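Local coordinates for protein-tyrosine-phosphatase PTP1 (Arabidopsis thaliana, PDB 6KRW), which removes phosphate from tyrosine residues of proteins, including the MAP kinase MPK6, and with MKP1 represses salicylic acid and camalexin synthesis in plant defence, at residues M42-M55 with Y65-V77. Residues are numbered along the deposited sequence; the frame is centred on the assembly and turned at random.
Sequences MWPSELLLNSTVAM and YSDVVPFDKNRIV
Where the chain leaves the phosphotyrosine-recognition loop of this classical tyrosine phosphatase, its Pro-Phe-Asp run packs against two short helices, and Asp72 holds the backbone at Thr52 and Val53, in the weakly bonded helical turn 52-55. A carboxylate suits this place, since its two oxygens can take the neighbouring amides of Thr52 and Val53 together with the threonine hydroxyl: OD1 uses its syn lone pair to take Val53 N at 3.0 Å, almost straight (172°). OD2 accepts two donors from opposite faces of the carboxylate plane, Thr52 N and, at 2.7 Å, Thr52 OG1, so both oxygens are engaged and the group's rotation is fixed. With an alanine here, the backbone amides of Thr52 and Val53 and the threonine hydroxyl would probably lose their shared acceptor. The backbone adds Asp72 N to Asn50 O, 2.8 Å, and a water links Asp72 OD1, Pro70 O and Ala54 N.

Upstream, the same segment begins beside the active site, as expected for this loop: Tyr65 OH bonds Ser238 of the phosphate-binding loop. Between these ends, the Phe71 ring is met at its edge, near its plane, by Asn50 OD1, Ser51 OG and Met42 SD, the sulfur 3.5 Å from Phe71 CE1 in a Met-aromatic contact. The weakly positive ring hydrogens probably favour these atoms there. The Asn50 amide stands 73° to the ring, its OD1 accepting Ser51 OG at 2.9 Å.

Alanine suits the place beside Val69, where Ala54 CB lies only 3.4 Å from Val69 CB, and Met55, bent at chi2 (-55°), brings its CE against Val69 CG2. Leu47 CD2 touches both Val69 CG2 and the Phe71 ring. Farther along, Val53 CG1 sits over the centre of one face of the Arg75 guanidinium, 3.7 Å from CZ of Arg75, while Val77 CG2 lies toward the rim of the opposite face and NH2 bonds the Lys87 carbonyl.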
# COMPACT_ATOMS: atom_id res chain seq x y z
N MET A 42 7.32 13.61 -12.60
CA MET A 42 6.25 13.88 -13.58
C MET A 42 5.56 15.18 -13.21
O MET A 42 5.32 15.42 -11.98
CB MET A 42 5.26 12.72 -13.58
CG MET A 42 4.11 12.91 -14.52
SD MET A 42 3.03 11.46 -14.64
CE MET A 42 4.10 10.29 -15.47
N TRP A 43 5.26 16.00 -14.18
CA TRP A 43 4.53 17.26 -13.95
C TRP A 43 3.04 17.05 -14.12
O TRP A 43 2.60 16.22 -14.90
CB TRP A 43 5.11 18.38 -14.83
CG TRP A 43 6.56 18.53 -14.55
CD1 TRP A 43 7.62 18.07 -15.30
CD2 TRP A 43 7.14 19.08 -13.36
NE1 TRP A 43 8.80 18.31 -14.66
CE2 TRP A 43 8.53 18.95 -13.47
CE3 TRP A 43 6.59 19.70 -12.22
CZ2 TRP A 43 9.39 19.40 -12.48
CZ3 TRP A 43 7.44 20.16 -11.24
CH2 TRP A 43 8.83 20.01 -11.38
N PRO A 44 2.19 17.80 -13.39
CA PRO A 44 0.75 17.53 -13.38
C PRO A 44 0.10 17.54 -14.78
O PRO A 44 -0.83 16.78 -15.00
CB PRO A 44 0.16 18.62 -12.47
CG PRO A 44 1.32 19.01 -11.58
CD PRO A 44 2.56 18.87 -12.44
N SER A 45 0.55 18.42 -15.68
CA SER A 45 -0.09 18.47 -17.02
C SER A 45 0.04 17.13 -17.74
O SER A 45 -0.82 16.86 -18.63
CB SER A 45 0.48 19.58 -17.85
OG SER A 45 1.87 19.38 -18.06
N GLU A 46 1.02 16.31 -17.40
CA GLU A 46 1.18 14.99 -18.05
C GLU A 46 -0.03 14.12 -17.79
O GLU A 46 -0.34 13.21 -18.59
CB GLU A 46 2.48 14.33 -17.63
CG GLU A 46 3.72 15.12 -18.04
CD GLU A 46 5.04 14.48 -17.70
OE1 GLU A 46 5.35 13.41 -18.27
OE2 GLU A 46 5.76 15.05 -16.84
N LEU A 47 -0.70 14.30 -16.64
CA LEU A 47 -1.87 13.47 -16.29
C LEU A 47 -3.00 13.67 -17.31
O LEU A 47 -3.80 12.75 -17.48
CB LEU A 47 -2.36 13.85 -14.88
CG LEU A 47 -1.35 13.59 -13.78
CD1 LEU A 47 -1.87 14.17 -12.49
CD2 LEU A 47 -1.06 12.11 -13.63
N LEU A 48 -3.06 14.81 -18.00
CA LEU A 48 -4.16 15.01 -18.96
C LEU A 48 -4.04 14.05 -20.16
O LEU A 48 -5.07 13.81 -20.78
CB LEU A 48 -4.12 16.44 -19.50
CG LEU A 48 -4.30 17.52 -18.45
CD1 LEU A 48 -4.15 18.88 -19.11
CD2 LEU A 48 -5.66 17.37 -17.78
N LEU A 49 -2.86 13.49 -20.37
CA LEU A 49 -2.64 12.55 -21.50
C LEU A 49 -2.48 11.11 -21.03
O LEU A 49 -2.82 10.21 -21.78
CB LEU A 49 -1.44 13.04 -22.32
CG LEU A 49 -1.71 14.28 -23.16
CD1 LEU A 49 -0.42 15.02 -23.46
CD2 LEU A 49 -2.44 13.91 -24.45
N ASN A 50 -1.96 10.89 -19.82
CA ASN A 50 -1.71 9.50 -19.37
C ASN A 50 -2.76 9.01 -18.37
O ASN A 50 -2.71 7.82 -18.05
CB ASN A 50 -0.27 9.32 -18.88
CG ASN A 50 0.05 10.12 -17.64
OD1 ASN A 50 -0.84 10.47 -16.85
ND2 ASN A 50 1.33 10.44 -17.46
N SER A 51 -3.68 9.88 -17.93
CA SER A 51 -4.69 9.50 -16.92
C SER A 51 -6.05 10.01 -17.37
O SER A 51 -6.77 10.64 -16.62
CB SER A 51 -4.29 9.99 -15.53
OG SER A 51 -3.00 9.58 -15.19
N THR A 52 -6.41 9.76 -18.63
CA THR A 52 -7.62 10.34 -19.22
C THR A 52 -8.89 9.87 -18.50
O THR A 52 -9.84 10.66 -18.40
CB THR A 52 -7.70 10.03 -20.72
OG1 THR A 52 -7.84 8.63 -20.95
CG2 THR A 52 -6.45 10.49 -21.43
N VAL A 53 -8.94 8.62 -18.07
CA VAL A 53 -10.21 8.12 -17.48
C VAL A 53 -10.42 8.83 -16.12
O VAL A 53 -11.54 9.26 -15.86
CB VAL A 53 -10.22 6.59 -17.35
CG1 VAL A 53 -11.50 6.12 -16.69
CG2 VAL A 53 -10.06 5.97 -18.73
N ALA A 54 -9.37 8.94 -15.33
CA ALA A 54 -9.43 9.61 -14.02
C ALA A 54 -9.85 11.07 -14.17
O ALA A 54 -10.49 11.60 -13.21
CB ALA A 54 -8.10 9.53 -13.31
N MET A 55 -9.43 11.71 -15.26
CA MET A 55 -9.64 13.17 -15.47
C MET A 55 -10.98 13.42 -16.17
O MET A 55 -11.34 14.57 -16.32
CB MET A 55 -8.49 13.82 -16.26
CG MET A 55 -7.13 13.78 -15.56
SD MET A 55 -7.15 14.50 -13.92
CE MET A 55 -5.49 14.17 -13.37
N TYR A 65 -8.21 13.85 -4.34
CA TYR A 65 -7.31 14.96 -4.68
C TYR A 65 -7.22 15.03 -6.19
O TYR A 65 -7.11 13.98 -6.86
CB TYR A 65 -5.92 14.75 -4.09
CG TYR A 65 -5.91 14.62 -2.59
CD1 TYR A 65 -6.04 15.74 -1.80
CD2 TYR A 65 -5.85 13.38 -1.99
CE1 TYR A 65 -6.06 15.62 -0.42
CE2 TYR A 65 -5.85 13.25 -0.60
CZ TYR A 65 -5.97 14.38 0.18
OH TYR A 65 -6.00 14.26 1.55
N SER A 66 -7.24 16.23 -6.75
CA SER A 66 -7.36 16.39 -8.22
C SER A 66 -6.08 15.96 -8.95
O SER A 66 -6.19 15.61 -10.15
CB SER A 66 -7.74 17.80 -8.55
OG SER A 66 -6.72 18.70 -8.17
N ASP A 67 -4.92 15.97 -8.30
CA ASP A 67 -3.62 15.69 -8.95
C ASP A 67 -3.08 14.32 -8.51
O ASP A 67 -1.90 14.02 -8.79
CB ASP A 67 -2.65 16.82 -8.64
CG ASP A 67 -2.42 17.06 -7.15
OD1 ASP A 67 -3.19 16.51 -6.33
OD2 ASP A 67 -1.49 17.80 -6.82
N VAL A 68 -3.88 13.51 -7.82
CA VAL A 68 -3.44 12.14 -7.46
C VAL A 68 -4.45 11.16 -8.02
O VAL A 68 -5.54 10.98 -7.48
CB VAL A 68 -3.25 11.93 -5.95
CG1 VAL A 68 -2.75 10.51 -5.69
CG2 VAL A 68 -2.30 12.97 -5.37
N VAL A 69 -4.12 10.61 -9.18
CA VAL A 69 -5.02 9.77 -9.99
C VAL A 69 -4.16 8.67 -10.59
O VAL A 69 -2.95 8.85 -10.77
CB VAL A 69 -5.71 10.57 -11.11
CG1 VAL A 69 -6.69 11.58 -10.55
CG2 VAL A 69 -4.70 11.25 -12.03
N PRO A 70 -4.78 7.51 -10.91
CA PRO A 70 -4.06 6.42 -11.55
C PRO A 70 -3.88 6.68 -13.06
O PRO A 70 -4.75 7.26 -13.69
CB PRO A 70 -4.95 5.20 -11.33
CG PRO A 70 -6.35 5.81 -11.38
CD PRO A 70 -6.19 7.16 -10.67
N PHE A 71 -2.75 6.20 -13.55
CA PHE A 71 -2.52 6.15 -15.01
C PHE A 71 -3.50 5.20 -15.66
O PHE A 71 -3.84 4.13 -15.12
CB PHE A 71 -1.08 5.69 -15.25
CG PHE A 71 -0.03 6.53 -14.60
CD1 PHE A 71 -0.02 7.92 -14.75
CD2 PHE A 71 1.01 5.96 -13.89
CE1 PHE A 71 0.97 8.68 -14.16
CE2 PHE A 71 1.99 6.72 -13.29
CZ PHE A 71 1.97 8.08 -13.42
N ASP A 72 -3.90 5.52 -16.89
CA ASP A 72 -4.75 4.60 -17.67
C ASP A 72 -4.09 3.23 -17.80
O ASP A 72 -4.81 2.21 -17.78
CB ASP A 72 -5.02 5.17 -19.06
CG ASP A 72 -5.85 6.43 -19.07
OD1 ASP A 72 -6.70 6.61 -18.18
OD2 ASP A 72 -5.71 7.25 -20.00
N LYS A 73 -2.75 3.19 -17.94
CA LYS A 73 -2.08 1.93 -18.32
C LYS A 73 -2.22 0.85 -17.24
O LYS A 73 -2.16 -0.31 -17.56
CB LYS A 73 -0.61 2.17 -18.63
CG LYS A 73 0.24 2.60 -17.46
CD LYS A 73 1.72 2.81 -17.80
CE LYS A 73 2.52 3.20 -16.56
NZ LYS A 73 2.45 2.16 -15.51
N ASN A 74 -2.40 1.26 -15.96
CA ASN A 74 -2.38 0.25 -14.87
C ASN A 74 -3.45 0.55 -13.84
O ASN A 74 -3.32 -0.03 -12.74
CB ASN A 74 -1.01 0.12 -14.23
CG ASN A 74 -0.65 1.35 -13.41
OD1 ASN A 74 -1.00 2.47 -13.80
ND2 ASN A 74 0.06 1.14 -12.29
N ARG A 75 -4.46 1.32 -14.14
CA ARG A 75 -5.55 1.57 -13.19
C ARG A 75 -6.31 0.26 -12.99
O ARG A 75 -6.39 -0.60 -13.90
CB ARG A 75 -6.48 2.67 -13.66
CG ARG A 75 -7.29 2.37 -14.91
CD ARG A 75 -8.07 3.56 -15.39
NE ARG A 75 -8.91 3.19 -16.51
CZ ARG A 75 -10.14 2.73 -16.46
NH1 ARG A 75 -10.77 2.61 -15.28
NH2 ARG A 75 -10.75 2.37 -17.58
N ILE A 76 -6.86 0.08 -11.80
CA ILE A 76 -7.75 -1.06 -11.54
C ILE A 76 -9.14 -0.74 -12.07
O ILE A 76 -9.69 0.31 -11.76
CB ILE A 76 -7.80 -1.36 -10.02
CG1 ILE A 76 -6.40 -1.58 -9.45
CG2 ILE A 76 -8.71 -2.55 -9.75
CD1 ILE A 76 -5.61 -2.75 -10.05
N VAL A 77 -9.68 -1.64 -12.89
CA VAL A 77 -10.98 -1.44 -13.52
C VAL A 77 -12.02 -2.31 -12.82
O VAL A 77 -11.82 -3.52 -12.68
CB VAL A 77 -10.87 -1.79 -15.02
CG1 VAL A 77 -12.20 -1.61 -15.71
CG2 VAL A 77 -9.77 -1.02 -15.70
O HOH W 1 -3.86 7.10 -21.90
O HOH W 2 -1.27 5.60 -18.87
O HOH W 3 -7.03 7.17 -15.42